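Aminoglycoside phosphotransferase (Alicyclobacillus acidocaldarius subsp. acidocaldarius, PDB 4PDY) probably transfers a phosphoryl group to a small-molecule acceptor and has a protein-kinase-like fold. Local coordinates at residues A[131-145]-A[241-255]. Numbering follows the deposited sequence.
Sequences LAQFHEATRSFRTDW and LIDFELARPAPRALD. With SCN (thiocyanate ion), chain H.
Arg252 CB lies over the face of the His135 imidazole, 3.7 Å from the ring centroid and 11° off the normal, a CH-pi contact. Ala250 O lies in the plane of the imidazole, at its edge, 2.9 Å from His135 CE1. A chi1 of -165° sets His135 CG anti to the backbone N, which brings the ring against Arg252 CB. Exchanging the imidazole for the methyl of an alanine is likely to leave the aliphatic stem of Arg252 without its flat partner and open a gap beside Ala250 O. One residue before His135, Phe134 offers a ring face to the edge of Phe244, with planes at 60° and Phe244 CE2 3.6 Å from Phe134 CE1. Leu131 CD2 meets Leu241 CD1 at 4.0 Å. No direct hydrogen bond crosses the contact; one water donates to Leu131 O and Asp255 OD2, and another donates to Ala132 O while accepting from Arg252 NH1. Pro249 CG packs 3.5 Å from Thr143 O, and Pro249 CD borders the edge of Trp145. Glu291 forms a salt bridge with Arg252, and His223 N is hydrogen-bonded to Asp255 OD2. Ile242 lines the pocket of the bound histidine, and Asp243 to Glu245 probably match the DFG position of protein kinases. The contact joins the end of helix 121-137 and its following turns to strand 248-249, antiparallel to strand 221-222, and to helix 252-266, while helix 271-284 packs on Leu131 and Ala132.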
loop_
_atom_site.group_PDB
_atom_site.type_symbol
_atom_site.label_atom_id
_atom_site.label_comp_id
_atom_site.label_asym_id
_atom_site.label_seq_id
_atom_site.Cartn_x
_atom_site.Cartn_y
_atom_site.Cartn_z
ATOM N N LEU A 131 10.624 2.997 -1.943
ATOM C CA LEU A 131 9.543 3.159 -2.919
ATOM C C LEU A 131 9.946 4.113 -4.059
ATOM O O LEU A 131 9.663 3.847 -5.229
ATOM C CB LEU A 131 8.286 3.663 -2.221
ATOM C CG LEU A 131 7.581 2.641 -1.311
ATOM C CD1 LEU A 131 6.582 3.383 -0.428
ATOM C CD2 LEU A 131 6.914 1.523 -2.104
ATOM N N ALA A 132 10.600 5.205 -3.703
ATOM C CA ALA A 132 11.072 6.161 -4.695
ATOM C C ALA A 132 12.102 5.540 -5.623
ATOM O O ALA A 132 12.114 5.766 -6.827
ATOM C CB ALA A 132 11.628 7.372 -4.000
ATOM N N GLN A 133 13.008 4.749 -5.048
ATOM C CA GLN A 133 14.014 4.061 -5.853
ATOM C C GLN A 133 13.372 3.084 -6.826
ATOM O O GLN A 133 13.810 2.958 -7.967
ATOM C CB GLN A 133 15.032 3.331 -4.962
ATOM C CG GLN A 133 15.958 4.254 -4.205
ATOM C CD GLN A 133 16.935 3.508 -3.335
ATOM O OE1 GLN A 133 16.581 2.468 -2.743
ATOM N NE2 GLN A 133 18.185 3.975 -3.299
ATOM N N PHE A 134 12.364 2.353 -6.364
ATOM C CA PHE A 134 11.662 1.423 -7.245
ATOM C C PHE A 134 11.004 2.153 -8.422
ATOM O O PHE A 134 11.103 1.720 -9.559
ATOM C CB PHE A 134 10.621 0.633 -6.442
ATOM C CG PHE A 134 9.790 -0.320 -7.274
ATOM C CD1 PHE A 134 10.380 -1.349 -7.978
ATOM C CD2 PHE A 134 8.419 -0.181 -7.346
ATOM C CE1 PHE A 134 9.625 -2.220 -8.735
ATOM C CE2 PHE A 134 7.653 -1.046 -8.084
ATOM C CZ PHE A 134 8.260 -2.057 -8.805
ATOM N N HIS A 135 10.372 3.270 -8.113
ATOM C CA HIS A 135 9.674 4.039 -9.140
ATOM C C HIS A 135 10.664 4.566 -10.162
ATOM O O HIS A 135 10.430 4.463 -11.372
ATOM C CB HIS A 135 8.885 5.163 -8.496
ATOM C CG HIS A 135 7.877 5.776 -9.416
ATOM N ND1 HIS A 135 6.606 5.275 -9.557
ATOM C CD2 HIS A 135 7.964 6.834 -10.253
ATOM C CE1 HIS A 135 5.945 6.004 -10.441
ATOM N NE2 HIS A 135 6.752 6.950 -10.879
ATOM N N GLU A 136 11.791 5.077 -9.682
ATOM C CA GLU A 136 12.816 5.631 -10.563
ATOM C C GLU A 136 13.433 4.548 -11.443
ATOM O O GLU A 136 13.639 4.726 -12.644
ATOM C CB GLU A 136 13.886 6.335 -9.731
ATOM C CG GLU A 136 15.036 6.941 -10.521
ATOM C CD GLU A 136 14.665 8.211 -11.282
ATOM O OE1 GLU A 136 13.536 8.725 -11.123
ATOM O OE2 GLU A 136 15.526 8.708 -12.034
ATOM N N ALA A 137 13.780 3.409 -10.817
ATOM C CA ALA A 137 14.444 2.312 -11.521
ATOM C C ALA A 137 13.579 1.624 -12.570
ATOM O O ALA A 137 14.092 0.839 -13.351
ATOM C CB ALA A 137 14.960 1.271 -10.528
ATOM N N THR A 138 12.274 1.885 -12.539
ATOM C CA THR A 138 11.339 1.264 -13.472
ATOM C C THR A 138 10.728 2.244 -14.477
ATOM O O THR A 138 9.804 1.897 -15.208
ATOM C CB THR A 138 10.215 0.522 -12.729
ATOM O OG1 THR A 138 9.542 1.414 -11.836
ATOM C CG2 THR A 138 10.782 -0.661 -11.939
ATOM N N ARG A 139 11.255 3.463 -14.507
ATOM C CA ARG A 139 10.790 4.463 -15.471
ATOM C C ARG A 139 10.882 3.873 -16.870
ATOM O O ARG A 139 11.843 3.200 -17.222
ATOM C CB ARG A 139 11.702 5.689 -15.363
ATOM C CG ARG A 139 11.300 6.897 -16.176
ATOM C CD ARG A 139 12.116 8.124 -15.768
ATOM N NE ARG A 139 11.579 8.779 -14.568
ATOM C CZ ARG A 139 10.758 9.837 -14.565
ATOM N NH1 ARG A 139 10.354 10.389 -15.699
ATOM N NH2 ARG A 139 10.325 10.343 -13.418
ATOM N N SER A 140 9.856 4.126 -17.672
ATOM C CA SER A 140 9.842 3.686 -19.057
ATOM C C SER A 140 9.742 2.168 -19.257
ATOM O O SER A 140 9.751 1.724 -20.407
ATOM C CB SER A 140 11.062 4.220 -19.836
ATOM O OG SER A 140 11.076 5.642 -19.872
ATOM N N PHE A 141 9.621 1.375 -18.181
ATOM C CA PHE A 141 9.582 -0.084 -18.321
ATOM C C PHE A 141 8.144 -0.545 -18.477
ATOM O O PHE A 141 7.335 -0.368 -17.565
ATOM C CB PHE A 141 10.190 -0.800 -17.104
ATOM C CG PHE A 141 10.169 -2.309 -17.242
ATOM C CD1 PHE A 141 11.048 -2.944 -18.097
ATOM C CD2 PHE A 141 9.191 -3.071 -16.623
ATOM C CE1 PHE A 141 10.996 -4.317 -18.279
ATOM C CE2 PHE A 141 9.119 -4.441 -16.805
ATOM C CZ PHE A 141 10.039 -5.071 -17.626
ATOM N N ARG A 142 7.832 -1.118 -19.632
ATOM C CA ARG A 142 6.504 -1.685 -19.914
ATOM C C ARG A 142 5.381 -0.801 -19.409
ATOM O O ARG A 142 4.452 -1.230 -18.731
ATOM C CB ARG A 142 6.393 -3.094 -19.344
ATOM C CG ARG A 142 7.405 -4.089 -19.916
ATOM C CD ARG A 142 7.141 -4.457 -21.364
ATOM N NE ARG A 142 5.792 -4.997 -21.559
ATOM C CZ ARG A 142 5.444 -6.283 -21.395
ATOM N NH1 ARG A 142 6.327 -7.215 -21.033
ATOM N NH2 ARG A 142 4.195 -6.669 -21.607
ATOM N N THR A 143 5.449 0.446 -19.843
ATOM C CA THR A 143 4.556 1.493 -19.349
ATOM C C THR A 143 3.075 1.246 -19.631
ATOM O O THR A 143 2.230 1.616 -18.817
ATOM C CB THR A 143 4.959 2.867 -19.931
ATOM O OG1 THR A 143 6.298 3.172 -19.541
ATOM C CG2 THR A 143 4.049 3.978 -19.420
ATOM N N ASP A 144 2.769 0.603 -20.755
ATOM C CA ASP A 144 1.383 0.336 -21.121
ATOM C C ASP A 144 0.874 -1.023 -20.617
ATOM O O ASP A 144 -0.195 -1.466 -21.019
ATOM C CB ASP A 144 1.231 0.429 -22.642
ATOM C CG ASP A 144 1.473 1.835 -23.172
ATOM O OD1 ASP A 144 1.358 2.804 -22.390
ATOM O OD2 ASP A 144 1.768 1.971 -24.381
ATOM N N TRP A 145 1.630 -1.693 -19.749
ATOM C CA TRP A 145 1.153 -2.942 -19.160
ATOM C C TRP A 145 0.120 -2.709 -18.037
ATOM O O TRP A 145 0.345 -1.924 -17.083
ATOM C CB TRP A 145 2.306 -3.749 -18.587
ATOM C CG TRP A 145 1.847 -5.049 -18.025
ATOM C CD1 TRP A 145 1.567 -6.183 -18.712
ATOM C CD2 TRP A 145 1.607 -5.339 -16.651
ATOM N NE1 TRP A 145 1.169 -7.180 -17.851
ATOM C CE2 TRP A 145 1.173 -6.682 -16.579
ATOM C CE3 TRP A 145 1.738 -4.606 -15.464
ATOM C CZ2 TRP A 145 0.889 -7.318 -15.362
ATOM C CZ3 TRP A 145 1.428 -5.247 -14.251
ATOM C CH2 TRP A 145 1.005 -6.578 -14.223
ATOM N N LEU A 241 11.437 -4.355 0.013
ATOM C CA LEU A 241 10.073 -4.675 -0.331
ATOM C C LEU A 241 9.904 -6.136 -0.688
ATOM O O LEU A 241 10.754 -6.739 -1.330
ATOM C CB LEU A 241 9.598 -3.837 -1.515
ATOM C CG LEU A 241 9.490 -2.342 -1.258
ATOM C CD1 LEU A 241 9.311 -1.615 -2.583
ATOM C CD2 LEU A 241 8.345 -1.998 -0.324
ATOM N N ILE A 242 8.766 -6.675 -0.291
ATOM C CA ILE A 242 8.312 -7.969 -0.772
ATOM C C ILE A 242 6.871 -7.832 -1.308
ATOM O O ILE A 242 6.205 -6.813 -1.073
ATOM C CB ILE A 242 8.423 -9.066 0.289
ATOM C CG1 ILE A 242 7.482 -8.743 1.426
ATOM C CG2 ILE A 242 9.875 -9.171 0.787
ATOM C CD1 ILE A 242 7.369 -9.859 2.435
ATOM N N ASP A 243 6.421 -8.859 -2.005
ATOM C CA ASP A 243 5.060 -8.917 -2.568
ATOM C C ASP A 243 4.754 -7.820 -3.586
ATOM O O ASP A 243 4.111 -6.841 -3.238
ATOM C CB ASP A 243 3.992 -8.919 -1.475
ATOM C CG ASP A 243 2.626 -9.318 -1.996
ATOM O OD1 ASP A 243 2.492 -9.554 -3.212
ATOM O OD2 ASP A 243 1.687 -9.370 -1.175
ATOM N N PHE A 244 5.254 -8.040 -4.795
ATOM C CA PHE A 244 5.077 -7.109 -5.907
ATOM C C PHE A 244 3.865 -7.479 -6.753
ATOM O O PHE A 244 3.764 -7.035 -7.880
ATOM C CB PHE A 244 6.364 -7.072 -6.751
ATOM C CG PHE A 244 7.480 -6.289 -6.112
ATOM C CD1 PHE A 244 8.339 -6.874 -5.166
ATOM C CD2 PHE A 244 7.639 -4.941 -6.415
ATOM C CE1 PHE A 244 9.350 -6.117 -4.590
ATOM C CE2 PHE A 244 8.644 -4.192 -5.827
ATOM C CZ PHE A 244 9.491 -4.778 -4.926
ATOM N N GLU A 245 2.924 -8.240 -6.217
ATOM C CA GLU A 245 1.804 -8.760 -7.009
ATOM C C GLU A 245 0.829 -7.668 -7.461
ATOM O O GLU A 245 0.133 -7.861 -8.442
ATOM C CB GLU A 245 1.072 -9.852 -6.232
ATOM C CG GLU A 245 1.941 -11.057 -5.964
ATOM C CD GLU A 245 1.263 -12.131 -5.151
ATOM O OE1 GLU A 245 0.028 -12.164 -5.073
ATOM O OE2 GLU A 245 2.003 -12.952 -4.559
ATOM N N LEU A 246 0.741 -6.586 -6.702
ATOM C CA LEU A 246 -0.121 -5.460 -7.100
ATOM C C LEU A 246 0.630 -4.361 -7.842
ATOM O O LEU A 246 0.010 -3.375 -8.264
ATOM C CB LEU A 246 -0.813 -4.890 -5.866
ATOM C CG LEU A 246 -1.757 -5.833 -5.141
ATOM C CD1 LEU A 246 -2.427 -5.133 -3.985
ATOM C CD2 LEU A 246 -2.794 -6.405 -6.092
ATOM N N ALA A 247 1.936 -4.509 -8.019
ATOM C CA ALA A 247 2.759 -3.477 -8.633
ATOM C C ALA A 247 2.378 -3.309 -10.098
ATOM O O ALA A 247 2.094 -4.292 -10.779
ATOM C CB ALA A 247 4.248 -3.791 -8.483
ATOM N N ARG A 248 2.397 -2.054 -10.573
ATOM C CA ARG A 248 2.103 -1.746 -11.990
ATOM C C ARG A 248 2.524 -0.310 -12.237
ATOM O O ARG A 248 2.756 0.424 -11.296
ATOM C CB ARG A 248 0.625 -1.922 -12.325
ATOM C CG ARG A 248 -0.280 -1.078 -11.474
ATOM C CD ARG A 248 -1.756 -1.256 -11.811
ATOM N NE ARG A 248 -2.586 -0.582 -10.814
ATOM C CZ ARG A 248 -2.947 0.705 -10.864
ATOM N NH1 ARG A 248 -2.560 1.495 -11.867
ATOM N NH2 ARG A 248 -3.696 1.212 -9.891
ATOM N N PRO A 249 2.639 0.077 -13.518
ATOM C CA PRO A 249 2.884 1.473 -13.814
ATOM C C PRO A 249 1.775 2.339 -13.177
ATOM O O PRO A 249 0.580 2.076 -13.370
ATOM C CB PRO A 249 2.822 1.525 -15.355
ATOM C CG PRO A 249 3.210 0.143 -15.791
ATOM C CD PRO A 249 2.600 -0.741 -14.739
ATOM N N ALA A 250 2.168 3.359 -12.435
ATOM C CA ALA A 250 1.217 4.239 -11.756
ATOM C C ALA A 250 1.927 5.467 -11.257
ATOM O O ALA A 250 3.126 5.407 -10.979
ATOM C CB ALA A 250 0.535 3.522 -10.615
ATOM N N PRO A 251 1.203 6.599 -11.117
ATOM C CA PRO A 251 1.867 7.803 -10.659
ATOM C C PRO A 251 2.468 7.615 -9.275
ATOM O O PRO A 251 1.834 7.035 -8.403
ATOM C CB PRO A 251 0.741 8.836 -10.641
ATOM C CG PRO A 251 -0.215 8.364 -11.686
ATOM C CD PRO A 251 -0.186 6.862 -11.532
ATOM N N ARG A 252 3.658 8.172 -9.093
ATOM C CA ARG A 252 4.383 8.080 -7.841
ATOM C C ARG A 252 3.574 8.559 -6.642
ATOM O O ARG A 252 3.708 8.029 -5.530
ATOM C CB ARG A 252 5.708 8.825 -7.958
ATOM C CG ARG A 252 6.655 8.560 -6.817
ATOM C CD ARG A 252 8.045 9.087 -7.064
ATOM N NE ARG A 252 8.099 10.548 -6.923
ATOM C CZ ARG A 252 9.178 11.235 -6.559
ATOM N NH1 ARG A 252 10.326 10.604 -6.288
ATOM N NH2 ARG A 252 9.116 12.554 -6.423
ATOM N N ALA A 253 2.719 9.549 -6.839
ATOM C CA ALA A 253 1.874 10.063 -5.787
ATOM C C ALA A 253 1.031 8.990 -5.090
ATOM O O ALA A 253 0.646 9.161 -3.922
ATOM C CB ALA A 253 0.957 11.157 -6.354
ATOM N N LEU A 254 0.683 7.919 -5.802
ATOM C CA LEU A 254 -0.111 6.865 -5.167
ATOM C C LEU A 254 0.644 6.176 -4.027
ATOM O O LEU A 254 0.117 6.090 -2.931
ATOM C CB LEU A 254 -0.577 5.840 -6.173
ATOM C CG LEU A 254 -1.639 6.304 -7.180
ATOM C CD1 LEU A 254 -2.033 5.161 -8.095
ATOM C CD2 LEU A 254 -2.865 6.870 -6.481
ATOM N N ASP A 255 1.874 5.748 -4.278
ATOM C CA ASP A 255 2.659 5.138 -3.216
ATOM C C ASP A 255 2.939 6.170 -2.123
ATOM O O ASP A 255 2.884 5.852 -0.933
ATOM C CB ASP A 255 3.974 4.573 -3.767
ATOM C CG ASP A 255 3.884 3.099 -4.251
ATOM O OD1 ASP A 255 2.858 2.393 -4.056
ATOM O OD2 ASP A 255 4.889 2.672 -4.884
HETATM S S SCN H . -1.664 -11.271 -16.448
HETATM C C SCN H . -0.488 -10.763 -17.214
HETATM N N SCN H . 0.415 -10.368 -17.797
HETATM O O HOH W 1 6.839 4.503 -5.774
HETATM O O HOH W 2 11.152 8.245 -7.562
HETATM O O HOH W 3 -0.969 0.220 -14.806
#